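Long-range contact in GH127 beta-L-arabinofuranoside (PDB 4QK0), which probably hydrolyses beta-L-arabinofuranosides, as a glycoside hydrolase of family GH127: residues P128-E140 with Y227-F241. Sequence-based numbering, arbitrary orientation. Where two conformers were deposited one is given.
Sequences PGKRWMNLRDNHE and YFDQEKEARGETEPF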
loop_
_atom_site.group_PDB
_atom_site.type_symbol
_atom_site.label_atom_id
_atom_site.label_comp_id
_atom_site.label_asym_id
_atom_site.label_seq_id
_atom_site.Cartn_x
_atom_site.Cartn_y
_atom_site.Cartn_z
ATOM N N PRO A 128 -32.965 -13.341 20.645
ATOM C CA PRO A 128 -33.297 -14.389 21.594
ATOM C C PRO A 128 -33.382 -15.726 20.902
ATOM O O PRO A 128 -33.867 -15.814 19.763
ATOM C CB PRO A 128 -34.707 -14.009 22.106
ATOM C CG PRO A 128 -34.908 -12.582 21.725
ATOM C CD PRO A 128 -33.983 -12.278 20.589
ATOM N N GLY A 129 -32.905 -16.755 21.578
ATOM C CA GLY A 129 -32.955 -18.117 21.045
ATOM C C GLY A 129 -31.950 -18.470 19.957
ATOM O O GLY A 129 -31.784 -19.644 19.638
ATOM N N LYS A 130 -31.220 -17.491 19.423
ATOM C CA LYS A 130 -30.264 -17.748 18.316
ATOM C C LYS A 130 -28.819 -17.950 18.788
ATOM O O LYS A 130 -27.898 -17.974 17.964
ATOM C CB LYS A 130 -30.317 -16.594 17.308
ATOM C CG LYS A 130 -31.329 -16.754 16.186
ATOM C CD LYS A 130 -32.501 -17.631 16.569
ATOM C CE LYS A 130 -33.582 -17.672 15.494
ATOM N NZ LYS A 130 -34.476 -16.486 15.570
ATOM N N ARG A 131 -28.628 -18.156 20.096
ATOM C CA ARG A 131 -27.327 -18.323 20.659
ATOM C C ARG A 131 -26.562 -19.518 20.099
ATOM O O ARG A 131 -27.119 -20.510 19.622
ATOM C CB ARG A 131 -27.354 -18.350 22.176
ATOM C CG ARG A 131 -28.066 -19.541 22.817
ATOM C CD ARG A 131 -28.226 -19.307 24.307
ATOM N NE ARG A 131 -28.907 -20.428 24.926
ATOM C CZ ARG A 131 -29.114 -20.614 26.239
ATOM N NH1 ARG A 131 -28.673 -19.776 27.153
ATOM N NH2 ARG A 131 -29.749 -21.725 26.632
ATOM N N TRP A 132 -25.258 -19.334 20.056
ATOM C CA TRP A 132 -24.354 -20.366 19.580
ATOM C C TRP A 132 -24.507 -20.783 18.115
ATOM O O TRP A 132 -24.080 -21.860 17.750
ATOM C CB TRP A 132 -24.493 -21.630 20.452
ATOM C CG TRP A 132 -24.451 -21.461 21.979
ATOM C CD1 TRP A 132 -25.308 -22.032 22.877
ATOM C CD2 TRP A 132 -23.473 -20.743 22.751
ATOM N NE1 TRP A 132 -24.921 -21.712 24.185
ATOM C CE2 TRP A 132 -23.791 -20.935 24.126
ATOM C CE3 TRP A 132 -22.359 -19.960 22.425
ATOM C CZ2 TRP A 132 -23.028 -20.374 25.153
ATOM C CZ3 TRP A 132 -21.601 -19.390 23.456
ATOM C CH2 TRP A 132 -21.949 -19.588 24.806
HETATM N N MSE A 133 -25.094 -19.961 17.276
HETATM C CA MSE A 133 -25.251 -20.314 15.864
HETATM C C MSE A 133 -24.233 -19.617 14.964
HETATM O O MSE A 133 -24.116 -19.932 13.792
HETATM C CB MSE A 133 -26.685 -20.019 15.393
HETATM C CG MSE A 133 -27.748 -20.856 16.125
HETATM SE SE MSE A 133 -27.634 -22.807 15.814
HETATM C CE MSE A 133 -27.148 -23.564 17.554
ATOM N N ASN A 134 -23.490 -18.648 15.498
ATOM C CA ASN A 134 -22.442 -17.962 14.744
ATOM C C ASN A 134 -21.258 -17.586 15.612
ATOM O O ASN A 134 -20.986 -16.420 15.933
ATOM C CB ASN A 134 -22.966 -16.726 13.989
ATOM C CG ASN A 134 -21.965 -16.241 12.939
ATOM O OD1 ASN A 134 -20.775 -16.588 12.968
ATOM N ND2 ASN A 134 -22.447 -15.442 12.008
ATOM N N LEU A 135 -20.510 -18.627 15.943
ATOM C CA LEU A 135 -19.261 -18.496 16.701
ATOM C C LEU A 135 -18.171 -17.880 15.867
ATOM O O LEU A 135 -17.244 -17.283 16.407
ATOM C CB LEU A 135 -18.807 -19.888 17.205
ATOM C CG LEU A 135 -19.447 -20.431 18.512
ATOM C CD1 LEU A 135 -19.011 -19.581 19.675
ATOM C CD2 LEU A 135 -20.970 -20.462 18.438
ATOM N N ARG A 136 -18.236 -18.062 14.563
ATOM C CA ARG A 136 -17.201 -17.506 13.668
ATOM C C ARG A 136 -17.147 -15.982 13.798
ATOM O O ARG A 136 -16.073 -15.420 13.858
ATOM C CB ARG A 136 -17.481 -17.861 12.212
ATOM C CG ARG A 136 -16.311 -17.536 11.302
ATOM C CD ARG A 136 -16.702 -17.611 9.829
ATOM N NE ARG A 136 -17.704 -16.625 9.530
ATOM C CZ ARG A 136 -18.484 -16.630 8.455
ATOM N NH1 ARG A 136 -18.369 -17.595 7.566
ATOM N NH2 ARG A 136 -19.420 -15.668 8.298
ATOM N N ASP A 137 -18.312 -15.345 13.914
ATOM C CA ASP A 137 -18.389 -13.890 13.882
ATOM C C ASP A 137 -18.880 -13.217 15.137
ATOM O O ASP A 137 -18.484 -12.087 15.383
ATOM C CB ASP A 137 -19.359 -13.421 12.766
ATOM C CG ASP A 137 -18.958 -13.927 11.383
ATOM O OD1 ASP A 137 -17.753 -14.173 11.139
ATOM O OD2 ASP A 137 -19.869 -14.083 10.556
ATOM N N ASN A 138 -19.768 -13.843 15.912
ATOM C CA ASN A 138 -20.461 -13.054 16.942
ATOM C C ASN A 138 -19.879 -13.037 18.374
ATOM O O ASN A 138 -20.514 -12.481 19.269
ATOM C CB ASN A 138 -21.916 -13.361 16.926
ATOM C CG ASN A 138 -22.578 -12.914 15.639
ATOM O OD1 ASN A 138 -21.972 -12.269 14.810
ATOM N ND2 ASN A 138 -23.815 -13.266 15.479
ATOM N N HIS A 139 -18.659 -13.538 18.574
ATOM C CA HIS A 139 -17.831 -13.188 19.750
ATOM C C HIS A 139 -18.397 -13.569 21.144
ATOM O O HIS A 139 -17.993 -13.020 22.146
ATOM C CB HIS A 139 -17.555 -11.692 19.756
ATOM C CG HIS A 139 -16.583 -11.241 18.726
ATOM N ND1 HIS A 139 -16.838 -11.346 17.375
ATOM C CD2 HIS A 139 -15.412 -10.572 18.841
ATOM C CE1 HIS A 139 -15.851 -10.776 16.701
ATOM N NE2 HIS A 139 -14.955 -10.341 17.571
ATOM N N GLU A 140 -19.340 -14.496 21.179
ATOM C CA GLU A 140 -19.970 -14.934 22.420
ATOM C C GLU A 140 -18.937 -15.385 23.431
ATOM O O GLU A 140 -18.918 -14.912 24.592
ATOM C CB GLU A 140 -20.968 -16.054 22.156
ATOM C CG GLU A 140 -22.307 -15.602 21.615
ATOM C CD GLU A 140 -23.138 -16.782 21.074
ATOM O OE1 GLU A 140 -24.218 -17.099 21.669
ATOM O OE2 GLU A 140 -22.702 -17.363 20.046
ATOM N N TYR A 227 -15.544 -26.865 11.728
ATOM C CA TYR A 227 -16.699 -26.376 12.469
ATOM C C TYR A 227 -17.327 -25.145 11.811
ATOM O O TYR A 227 -18.558 -25.042 11.723
ATOM C CB TYR A 227 -16.345 -26.067 13.921
ATOM C CG TYR A 227 -17.478 -25.383 14.616
ATOM C CD1 TYR A 227 -18.705 -26.024 14.787
ATOM C CD2 TYR A 227 -17.362 -24.094 15.057
ATOM C CE1 TYR A 227 -19.775 -25.377 15.372
ATOM C CE2 TYR A 227 -18.415 -23.453 15.653
ATOM C CZ TYR A 227 -19.619 -24.084 15.805
ATOM O OH TYR A 227 -20.634 -23.420 16.423
ATOM N N PHE A 228 -16.513 -24.198 11.352
ATOM C CA PHE A 228 -17.106 -22.968 10.808
ATOM C C PHE A 228 -17.872 -23.237 9.549
ATOM O O PHE A 228 -18.814 -22.517 9.233
ATOM C CB PHE A 228 -16.038 -21.866 10.567
ATOM C CG PHE A 228 -15.404 -21.332 11.814
ATOM C CD1 PHE A 228 -16.123 -21.227 13.027
ATOM C CD2 PHE A 228 -14.109 -20.902 11.797
ATOM C CE1 PHE A 228 -15.561 -20.714 14.176
ATOM C CE2 PHE A 228 -13.529 -20.381 12.955
ATOM C CZ PHE A 228 -14.252 -20.295 14.136
ATOM N N ASP A 229 -17.456 -24.243 8.783
ATOM C CA ASP A 229 -18.249 -24.634 7.591
ATOM C C ASP A 229 -19.565 -25.263 7.996
ATOM O O ASP A 229 -20.582 -25.021 7.373
ATOM C CB ASP A 229 -17.465 -25.599 6.677
ATOM C CG ASP A 229 -16.417 -24.899 5.835
ATOM O OD1 ASP A 229 -16.464 -23.654 5.690
ATOM O OD2 ASP A 229 -15.498 -25.594 5.350
ATOM N N GLN A 230 -19.547 -26.062 9.056
ATOM C CA GLN A 230 -20.777 -26.715 9.524
ATOM C C GLN A 230 -21.774 -25.684 9.983
ATOM O O GLN A 230 -22.923 -25.753 9.591
ATOM C CB GLN A 230 -20.489 -27.732 10.641
ATOM C CG GLN A 230 -19.575 -28.889 10.213
ATOM C CD GLN A 230 -19.111 -29.777 11.366
ATOM O OE1 GLN A 230 -18.776 -29.313 12.461
ATOM N NE2 GLN A 230 -19.062 -31.070 11.102
ATOM N N GLU A 231 -21.368 -24.728 10.820
ATOM C CA GLU A 231 -22.367 -23.741 11.298
ATOM C C GLU A 231 -22.834 -22.801 10.198
ATOM O O GLU A 231 -24.002 -22.386 10.170
ATOM C CB GLU A 231 -21.892 -22.951 12.540
ATOM C CG GLU A 231 -20.589 -22.198 12.403
ATOM C CD GLU A 231 -20.453 -21.040 13.387
ATOM O OE1 GLU A 231 -19.891 -19.999 12.983
ATOM O OE2 GLU A 231 -20.888 -21.166 14.571
ATOM N N LYS A 232 -21.924 -22.492 9.295
ATOM C CA LYS A 232 -22.229 -21.673 8.111
ATOM C C LYS A 232 -23.321 -22.313 7.265
ATOM O O LYS A 232 -24.313 -21.693 6.930
ATOM C CB LYS A 232 -20.941 -21.514 7.301
ATOM C CG LYS A 232 -21.074 -21.046 5.879
ATOM C CD LYS A 232 -19.751 -20.480 5.316
ATOM C CE LYS A 232 -19.128 -21.339 4.243
ATOM N NZ LYS A 232 -18.441 -20.482 3.232
ATOM N N GLU A 233 -23.108 -23.557 6.903
ATOM C CA GLU A 233 -24.107 -24.394 6.218
ATOM C C GLU A 233 -25.471 -24.375 6.938
ATOM O O GLU A 233 -26.482 -24.082 6.333
ATOM C CB GLU A 233 -23.516 -25.816 6.128
ATOM C CG GLU A 233 -24.481 -26.961 5.845
ATOM C CD GLU A 233 -24.671 -27.221 4.368
ATOM O OE1 GLU A 233 -24.461 -26.274 3.569
ATOM O OE2 GLU A 233 -25.040 -28.366 4.028
ATOM N N ALA A 234 -25.482 -24.646 8.244
ATOM C CA ALA A 234 -26.708 -24.597 9.049
ATOM C C ALA A 234 -27.411 -23.220 9.054
ATOM O O ALA A 234 -28.610 -23.170 9.242
ATOM C CB ALA A 234 -26.425 -25.033 10.481
ATOM N N ARG A 235 -26.672 -22.118 8.872
ATOM C CA ARG A 235 -27.285 -20.781 8.756
ATOM C C ARG A 235 -27.835 -20.543 7.350
ATOM O O ARG A 235 -28.489 -19.532 7.111
ATOM C CB ARG A 235 -26.269 -19.668 9.022
ATOM C CG ARG A 235 -25.833 -19.508 10.446
ATOM C CD ARG A 235 -25.124 -18.159 10.666
ATOM N NE ARG A 235 -23.857 -18.017 9.927
ATOM C CZ ARG A 235 -22.671 -18.479 10.316
ATOM N NH1 ARG A 235 -22.516 -19.175 11.447
ATOM N NH2 ARG A 235 -21.601 -18.259 9.566
ATOM N N GLY A 236 -27.534 -21.440 6.413
ATOM C CA GLY A 236 -27.905 -21.257 5.016
ATOM C C GLY A 236 -27.037 -20.245 4.264
ATOM O O GLY A 236 -27.431 -19.716 3.243
ATOM N N GLU A 237 -25.836 -20.003 4.759
ATOM C CA GLU A 237 -24.972 -18.997 4.194
ATOM C C GLU A 237 -24.084 -19.605 3.100
ATOM O O GLU A 237 -23.533 -20.691 3.247
ATOM C CB GLU A 237 -24.190 -18.316 5.324
ATOM C CG GLU A 237 -23.056 -17.398 4.905
ATOM C CD GLU A 237 -22.156 -17.021 6.079
ATOM O OE1 GLU A 237 -22.684 -16.817 7.202
ATOM O OE2 GLU A 237 -20.910 -16.950 5.871
ATOM N N THR A 238 -24.001 -18.900 1.973
ATOM C CA THR A 238 -23.230 -19.357 0.791
ATOM C C THR A 238 -22.056 -18.441 0.413
ATOM O O THR A 238 -21.076 -18.912 -0.160
ATOM C CB THR A 238 -24.153 -19.528 -0.460
ATOM O OG1 THR A 238 -25.095 -18.447 -0.537
ATOM C CG2 THR A 238 -24.927 -20.856 -0.393
ATOM N N GLU A 239 -22.159 -17.145 0.744
ATOM C CA GLU A 239 -21.130 -16.132 0.387
ATOM C C GLU A 239 -19.732 -16.591 0.802
ATOM O O GLU A 239 -19.549 -17.170 1.880
ATOM C CB GLU A 239 -21.395 -14.761 1.040
ATOM C CG GLU A 239 -22.623 -14.011 0.548
ATOM C CD GLU A 239 -23.943 -14.685 0.912
ATOM O OE1 GLU A 239 -24.934 -14.445 0.197
ATOM O OE2 GLU A 239 -24.007 -15.471 1.887
ATOM N N PRO A 240 -18.731 -16.323 -0.050
ATOM C CA PRO A 240 -17.372 -16.663 0.392
ATOM C C PRO A 240 -16.942 -15.743 1.554
ATOM O O PRO A 240 -17.432 -14.607 1.689
ATOM C CB PRO A 240 -16.516 -16.457 -0.871
ATOM C CG PRO A 240 -17.341 -15.623 -1.816
ATOM C CD PRO A 240 -18.770 -15.603 -1.344
ATOM N N PHE A 241 -16.088 -16.242 2.434
ATOM C CA PHE A 241 -15.590 -15.380 3.515
ATOM C C PHE A 241 -14.827 -14.157 2.899
ATOM O O PHE A 241 -14.069 -14.326 1.959
ATOM C CB PHE A 241 -14.729 -16.192 4.521
ATOM C CG PHE A 241 -14.443 -15.438 5.801
ATOM C CD1 PHE A 241 -15.476 -15.082 6.650
ATOM C CD2 PHE A 241 -13.154 -15.057 6.128
ATOM C CE1 PHE A 241 -15.230 -14.334 7.806
ATOM C CE2 PHE A 241 -12.900 -14.341 7.262
ATOM C CZ PHE A 241 -13.946 -13.968 8.113
HETATM O O HOH W 1 -23.080 -23.870 16.117
HETATM O O HOH W 2 -25.316 -22.179 12.631
#
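A network of salt bridges and backbone-to-carboxylate bonds, running through Arg-136, Asp-137, Glu-231, Arg-235 and Glu-237, joins the loop that leads into helix 140-158 to the short helix 227-234 and the turn after it. It illustrates how one carboxylate can hold an irregular backbone. Glu-231 OE2 accepts from Leu-135 N at 2.9 Å through its syn lone pair, while OE1 takes Arg-136 N at 3.0 Å. On the other face of that carboxylate, OE1 also receives Arg-235 NH1, which bonds in the carbonyl plane to Met-133 O (2.9 Å). The amide of Asn-134 lies stacked on the Arg-235 guanidinium, their planes 6° apart, and its OD1 accepts from Asp-137 N in an Asx motif. Both segments belong to the helical GH127 catalytic domain, of the six-hairpin clan and consistent with an (alpha/alpha)6 barrel. Helix 227-234 runs into a Schellman motif at Gly-236, and just beyond it Glu-237 divides its oxygens between two arginines: OE1 takes Arg-235 side-on, OE2 takes Arg-136 NH1 and NH2 end-on, each at 3.1 Å. Arg-136, its CG anti to the backbone N (chi1 -169°), lays that methylene over the Phe-228 face, 4.0 Å from the ring centroid; Tyr-188 meets the same ring edge-to-face. Its guanidinium also grips Asp-137 side-on, and Phe-241 CD1 stands over one face, the ring tilted 50° against it, with Arg-235 NH2 over the opposite face. A leucine in place of Arg-136 would probably leave Glu-237 OE2 without its two donors and Asp-137 without its salt bridge.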